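Local coordinates for protein hypothetical bacterial 6-phosphogluconolactonase (Bacteroides fragilis, PDB 3SCY) that is a putative seven-bladed beta-propeller lactonase that probably hydrolyses 6-phosphogluconolactone, at residues Ile140-Ser145 against His180-Asn185; His158-Thr163 against Lys167-Asp172. One frame throughout, in Å; residues are numbered along the deposited sequence.

Interaction 1. Residues Ile140-Ser145 against His180-Asn185; sequences IEFKGS and HKFNIN
F142 lays its ring against the imidazole of H180 in a face-to-face stack, centroids 4.1 Å apart and planes inclined by 30°. The overlap is uneven: CD1 of F142 sits over the centre of the imidazole, whereas H180 CD2 lies over the phenyl face nearer its rim. The closest approach is F142 CE1 to H180 CG, 3.4 Å. The same phenyl ring uses its far end differently, for F142 CZ meets F182 CZ at 3.6 Å, each ring presenting its edge to the other. I140 completes the row: its CG2 branch, anti to the backbone N because CG1 takes the position beside that N (chi1 -55°), reaches F182 CZ at 3.8 Å. No hydrogen bond crosses between the two segments, whose backbones stay well apart, with the CA atoms of F142 and H180 9.1 Å from each other; the contact between them is made by side chains. This is face-to-face packing of adjacent blades in a beta-propeller, here between the outermost strand 138-141 with the loop after it and strand 178-184, the third strand of the next blade. I122 of the first blade touches I140, F142 and F182; from the second blade L157 packs on F142, and F182 rests on L169 and K199. The imidazole is held from its polar end: H180 NE2 is hydrogen-bonded to D173 OD2, a bond that would help fix the ring's rotation against F142.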
loop_
_atom_site.group_PDB
_atom_site.type_symbol
_atom_site.label_atom_id
_atom_site.label_comp_id
_atom_site.label_asym_id
_atom_site.label_seq_id
_atom_site.Cartn_x
_atom_site.Cartn_y
_atom_site.Cartn_z
ATOM N N ILE A 140 -5.714 8.146 -16.916
ATOM C CA ILE A 140 -4.564 9.009 -17.196
ATOM C C ILE A 140 -3.393 8.141 -17.608
ATOM O O ILE A 140 -2.911 7.347 -16.801
ATOM C CB ILE A 140 -4.250 9.931 -15.975
ATOM C CG1 ILE A 140 -5.513 10.732 -15.578
ATOM C CG2 ILE A 140 -3.066 10.880 -16.279
ATOM C CD1 ILE A 140 -5.535 11.360 -14.207
ATOM N N GLU A 141 -2.974 8.250 -18.876
ATOM C CA GLU A 141 -1.880 7.449 -19.425
ATOM C C GLU A 141 -0.546 8.152 -19.254
ATOM O O GLU A 141 -0.480 9.390 -19.231
ATOM C CB GLU A 141 -2.126 7.171 -20.919
ATOM C CG GLU A 141 -3.335 6.288 -21.188
ATOM C CD GLU A 141 -3.171 4.787 -21.032
ATOM O OE1 GLU A 141 -2.021 4.302 -20.905
ATOM O OE2 GLU A 141 -4.208 4.087 -21.084
ATOM N N PHE A 142 0.517 7.361 -19.109
ATOM C CA PHE A 142 1.865 7.896 -18.981
ATOM C C PHE A 142 2.723 7.361 -20.100
ATOM O O PHE A 142 2.376 6.353 -20.726
ATOM C CB PHE A 142 2.478 7.549 -17.611
ATOM C CG PHE A 142 1.662 8.104 -16.471
ATOM C CD1 PHE A 142 1.860 9.405 -16.020
ATOM C CD2 PHE A 142 0.699 7.324 -15.839
ATOM C CE1 PHE A 142 1.077 9.929 -14.983
ATOM C CE2 PHE A 142 -0.091 7.851 -14.806
ATOM C CZ PHE A 142 0.118 9.143 -14.370
ATOM N N LYS A 143 3.830 8.048 -20.370
ATOM C CA LYS A 143 4.784 7.656 -21.397
ATOM C C LYS A 143 6.196 7.630 -20.837
ATOM O O LYS A 143 6.508 8.343 -19.878
ATOM C CB LYS A 143 4.707 8.610 -22.602
ATOM C CG LYS A 143 3.406 8.489 -23.394
ATOM C CD LYS A 143 3.396 9.432 -24.605
ATOM C CE LYS A 143 2.107 9.346 -25.382
ATOM N NZ LYS A 143 2.167 10.135 -26.643
ATOM N N GLY A 144 7.039 6.793 -21.426
ATOM C CA GLY A 144 8.432 6.716 -21.023
ATOM C C GLY A 144 8.940 5.331 -20.736
ATOM O O GLY A 144 8.226 4.336 -20.893
ATOM N N SER A 145 10.196 5.279 -20.306
ATOM C CA SER A 145 10.892 4.040 -19.967
ATOM C C SER A 145 12.074 4.360 -19.067
ATOM O O SER A 145 12.375 5.529 -18.803
ATOM C CB SER A 145 11.347 3.315 -21.235
ATOM O OG SER A 145 12.177 4.155 -22.015
ATOM N N HIS A 180 4.830 10.980 -10.363
ATOM C CA HIS A 180 3.959 11.917 -11.077
ATOM C C HIS A 180 3.127 12.722 -10.075
ATOM O O HIS A 180 2.699 12.180 -9.057
ATOM C CB HIS A 180 3.065 11.164 -12.065
ATOM C CG HIS A 180 3.850 10.371 -13.053
ATOM N ND1 HIS A 180 4.439 10.972 -14.166
ATOM C CD2 HIS A 180 4.100 9.043 -13.083
ATOM C CE1 HIS A 180 5.055 9.991 -14.810
ATOM N NE2 HIS A 180 4.870 8.812 -14.209
ATOM N N LYS A 181 2.943 14.029 -10.343
ATOM C CA LYS A 181 2.215 14.921 -9.449
ATOM C C LYS A 181 0.937 15.464 -10.097
ATOM O O LYS A 181 0.965 15.954 -11.239
ATOM C CB LYS A 181 3.134 16.091 -9.045
ATOM C CG LYS A 181 2.492 17.057 -8.045
ATOM C CD LYS A 181 3.378 18.266 -7.758
ATOM C CE LYS A 181 2.589 19.354 -7.065
ATOM N NZ LYS A 181 3.465 20.511 -6.727
ATOM N N PHE A 182 -0.172 15.405 -9.344
ATOM C CA PHE A 182 -1.453 15.945 -9.756
ATOM C C PHE A 182 -2.032 16.820 -8.683
ATOM O O PHE A 182 -1.867 16.557 -7.484
ATOM C CB PHE A 182 -2.444 14.818 -10.068
ATOM C CG PHE A 182 -2.014 13.938 -11.212
ATOM C CD1 PHE A 182 -1.176 12.848 -10.997
ATOM C CD2 PHE A 182 -2.407 14.225 -12.512
ATOM C CE1 PHE A 182 -0.761 12.046 -12.064
ATOM C CE2 PHE A 182 -1.978 13.436 -13.580
ATOM C CZ PHE A 182 -1.152 12.357 -13.350
ATOM N N ASN A 183 -2.717 17.861 -9.118
ATOM C CA ASN A 183 -3.491 18.710 -8.244
ATOM C C ASN A 183 -4.829 18.032 -8.040
ATOM O O ASN A 183 -5.419 17.534 -9.004
ATOM C CB ASN A 183 -3.698 20.098 -8.885
ATOM C CG ASN A 183 -2.455 20.890 -9.165
ATOM O OD1 ASN A 183 -1.431 20.759 -8.503
ATOM N ND2 ASN A 183 -2.495 21.702 -10.209
ATOM N N ILE A 184 -5.324 18.009 -6.804
ATOM C CA ILE A 184 -6.634 17.438 -6.503
ATOM C C ILE A 184 -7.708 18.520 -6.436
ATOM O O ILE A 184 -7.473 19.599 -5.869
ATOM C CB ILE A 184 -6.558 16.693 -5.153
ATOM C CG1 ILE A 184 -5.984 15.274 -5.379
ATOM C CG2 ILE A 184 -7.904 16.691 -4.402
ATOM C CD1 ILE A 184 -5.727 14.509 -4.063
ATOM N N ASN A 185 -8.855 18.251 -7.086
ATOM C CA ASN A 185 -10.049 19.074 -6.981
ATOM C C ASN A 185 -10.880 18.445 -5.859
ATOM O O ASN A 185 -11.488 17.389 -6.065
ATOM C CB ASN A 185 -10.805 19.142 -8.300
ATOM C CG ASN A 185 -12.153 19.775 -8.139
ATOM O OD1 ASN A 185 -12.507 20.270 -7.068
ATOM N ND2 ASN A 185 -12.922 19.844 -9.208
#

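Interaction 2. Residues His158-Thr163 against Lys167-Asp172; sequences HCVRIT and KYLLAD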
loop_
_atom_site.group_PDB
_atom_site.type_symbol
_atom_site.label_atom_id
_atom_site.label_comp_id
_atom_site.label_asym_id
_atom_site.label_seq_id
_atom_site.Cartn_x
_atom_site.Cartn_y
_atom_site.Cartn_z
ATOM N N HIS A 158 2.577 1.997 -9.651
ATOM C CA HIS A 158 2.560 1.082 -8.519
ATOM C C HIS A 158 2.017 1.632 -7.229
ATOM O O HIS A 158 1.841 0.854 -6.280
ATOM C CB HIS A 158 3.991 0.570 -8.245
ATOM C CG HIS A 158 4.040 -0.891 -7.921
ATOM N ND1 HIS A 158 3.189 -1.460 -6.987
ATOM C CD2 HIS A 158 4.852 -1.852 -8.417
ATOM C CE1 HIS A 158 3.472 -2.757 -6.992
ATOM N NE2 HIS A 158 4.491 -3.027 -7.807
ATOM N N CYS A 159 1.749 2.945 -7.168
ATOM C CA CYS A 159 1.263 3.560 -5.959
ATOM C C CYS A 159 0.593 4.857 -6.300
ATOM O O CYS A 159 1.013 5.526 -7.245
ATOM C CB CYS A 159 2.419 3.783 -4.985
ATOM S SG CYS A 159 1.911 4.222 -3.298
ATOM N N VAL A 160 -0.484 5.185 -5.594
ATOM C CA VAL A 160 -1.170 6.455 -5.696
ATOM C C VAL A 160 -1.449 6.923 -4.273
ATOM O O VAL A 160 -2.034 6.179 -3.476
ATOM C CB VAL A 160 -2.457 6.438 -6.571
ATOM C CG1 VAL A 160 -2.102 6.450 -8.053
ATOM C CG2 VAL A 160 -3.363 5.252 -6.233
ATOM N N ARG A 161 -0.953 8.114 -3.916
ATOM C CA ARG A 161 -1.131 8.665 -2.575
ATOM C C ARG A 161 -1.632 10.081 -2.590
ATOM O O ARG A 161 -1.124 10.904 -3.343
ATOM C CB ARG A 161 0.181 8.691 -1.779
ATOM C CG ARG A 161 0.893 7.349 -1.580
ATOM C CD ARG A 161 0.012 6.259 -0.922
ATOM N NE ARG A 161 -0.768 6.727 0.225
ATOM C CZ ARG A 161 -0.297 6.868 1.458
ATOM N NH1 ARG A 161 0.966 6.561 1.734
ATOM N NH2 ARG A 161 -1.085 7.316 2.430
ATOM N N ILE A 162 -2.594 10.391 -1.713
ATOM C CA ILE A 162 -3.039 11.757 -1.519
ATOM C C ILE A 162 -2.117 12.343 -0.471
ATOM O O ILE A 162 -1.831 11.656 0.521
ATOM C CB ILE A 162 -4.521 11.757 -1.134
ATOM C CG1 ILE A 162 -5.340 11.251 -2.349
ATOM C CG2 ILE A 162 -4.981 13.188 -0.699
ATOM C CD1 ILE A 162 -6.771 10.766 -2.038
ATOM N N THR A 163 -1.593 13.561 -0.699
ATOM C CA THR A 163 -0.644 14.197 0.207
ATOM C C THR A 163 -1.322 14.542 1.553
ATOM O O THR A 163 -2.544 14.729 1.602
ATOM C CB THR A 163 0.043 15.401 -0.452
ATOM O OG1 THR A 163 -0.977 16.244 -0.966
ATOM C CG2 THR A 163 0.981 14.970 -1.594
ATOM N N LYS A 167 -4.053 18.205 -0.931
ATOM C CA LYS A 167 -3.999 19.026 -2.151
ATOM C C LYS A 167 -3.488 18.317 -3.401
ATOM O O LYS A 167 -3.787 18.780 -4.513
ATOM C CB LYS A 167 -3.119 20.252 -1.905
ATOM C CG LYS A 167 -3.651 21.157 -0.796
ATOM C CD LYS A 167 -2.724 22.339 -0.525
ATOM C CE LYS A 167 -3.110 23.048 0.751
ATOM N NZ LYS A 167 -2.142 24.122 1.096
ATOM N N TYR A 168 -2.698 17.262 -3.245
ATOM C CA TYR A 168 -2.072 16.597 -4.382
ATOM C C TYR A 168 -2.194 15.112 -4.335
ATOM O O TYR A 168 -2.395 14.524 -3.275
ATOM C CB TYR A 168 -0.564 16.954 -4.431
ATOM C CG TYR A 168 -0.333 18.446 -4.339
ATOM C CD1 TYR A 168 -0.599 19.280 -5.422
ATOM C CD2 TYR A 168 0.027 19.042 -3.133
ATOM C CE1 TYR A 168 -0.405 20.656 -5.339
ATOM C CE2 TYR A 168 0.190 20.421 -3.028
ATOM C CZ TYR A 168 -0.022 21.224 -4.135
ATOM O OH TYR A 168 0.104 22.590 -4.023
ATOM N N LEU A 169 -2.057 14.505 -5.507
ATOM C CA LEU A 169 -1.959 13.062 -5.646
ATOM C C LEU A 169 -0.598 12.772 -6.264
ATOM O O LEU A 169 -0.264 13.354 -7.304
ATOM C CB LEU A 169 -3.097 12.465 -6.479
ATOM C CG LEU A 169 -3.066 10.926 -6.573
ATOM C CD1 LEU A 169 -4.415 10.330 -6.374
ATOM C CD2 LEU A 169 -2.469 10.473 -7.904
ATOM N N LEU A 170 0.198 11.915 -5.607
ATOM C CA LEU A 170 1.516 11.503 -6.091
ATOM C C LEU A 170 1.441 10.069 -6.553
ATOM O O LEU A 170 0.895 9.218 -5.835
ATOM C CB LEU A 170 2.585 11.704 -5.019
ATOM C CG LEU A 170 2.725 13.138 -4.483
ATOM C CD1 LEU A 170 3.812 13.209 -3.454
ATOM C CD2 LEU A 170 3.084 14.138 -5.601
ATOM N N ALA A 171 1.908 9.788 -7.769
ATOM C CA ALA A 171 1.801 8.457 -8.336
ATOM C C ALA A 171 3.176 7.904 -8.680
ATOM O O ALA A 171 3.877 8.467 -9.539
ATOM C CB ALA A 171 0.911 8.508 -9.569
ATOM N N ASP A 172 3.563 6.793 -8.021
ATOM C CA ASP A 172 4.892 6.201 -8.235
ATOM C C ASP A 172 4.929 5.399 -9.501
ATOM O O ASP A 172 4.085 4.509 -9.695
ATOM C CB ASP A 172 5.265 5.280 -7.059
ATOM C CG ASP A 172 5.454 5.958 -5.727
ATOM O OD1 ASP A 172 5.552 7.199 -5.701
ATOM O OD2 ASP A 172 5.542 5.231 -4.696
#
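H158 N donates to D172 O at 2.9 Å, the first bond of an antiparallel beta hairpin formed by the two innermost strands of a propeller blade, 157-162 and 168-173. The imidazole of H158 leads away from the partner strand, and its NE2 is hydrogen-bonded to an unidentified bound molecule. D172 N reaches C159 O from above the carbonyl plane, with an N-H...O angle of only 142°. On the face shared with R161 and L170, C159 CB packs against D172 OD2 at 3.5 Å. V160 turns to the other face, where its CG1 touches both A171 CB and L169 CD2, each at 4.0 Å. R161 and L170 form a regular hydrogen-bonded pair: R161 N to L170 O and L170 N to R161 O. The side chain of R161, bent at chi2 and chi3, leaves the hairpin and delivers NH1 to L216 O on the neighbouring blade. I162 returns to the face of V160 and brings CG1 to 4.2 Å from L169 CD1. T163 closes the strand pair twice over, through its N to Y168 O at 2.9 Å and through its hydroxyl. Its CG2 also rests on L170 CD1. With OG1 placed between the backbone N and the carbonyl carbon (chi1 52°), the hydroxyl is turned toward the hairpin turn, where it also hydrogen-bonds D165 OD1, and T163 OG1 accepts Y168 N at 3.0 Å with an N-H...O angle of 144°.

How the interactions relate
The two contacts share one blade and lie with their centres about 9 Å apart. Strand 168-173 of interaction 2 is flanked by strand 178-184 of interaction 1, and probable backbone hydrogen bonds join them, H180 N to A171 O at 2.8 Å and L169 N to F182 O at 2.9 Å. Interaction 2 builds the inner hairpin of the blade, while interaction 1 packs the blade's third strand against the preceding blade. At the inner end the side chain of H158 comes within about 3 Å of an unidentified molecule, probably from the crystallisation liquor, though it may mark a pocket; at the outer contact, that of F182 lies about 10 Å from a magnesium ion.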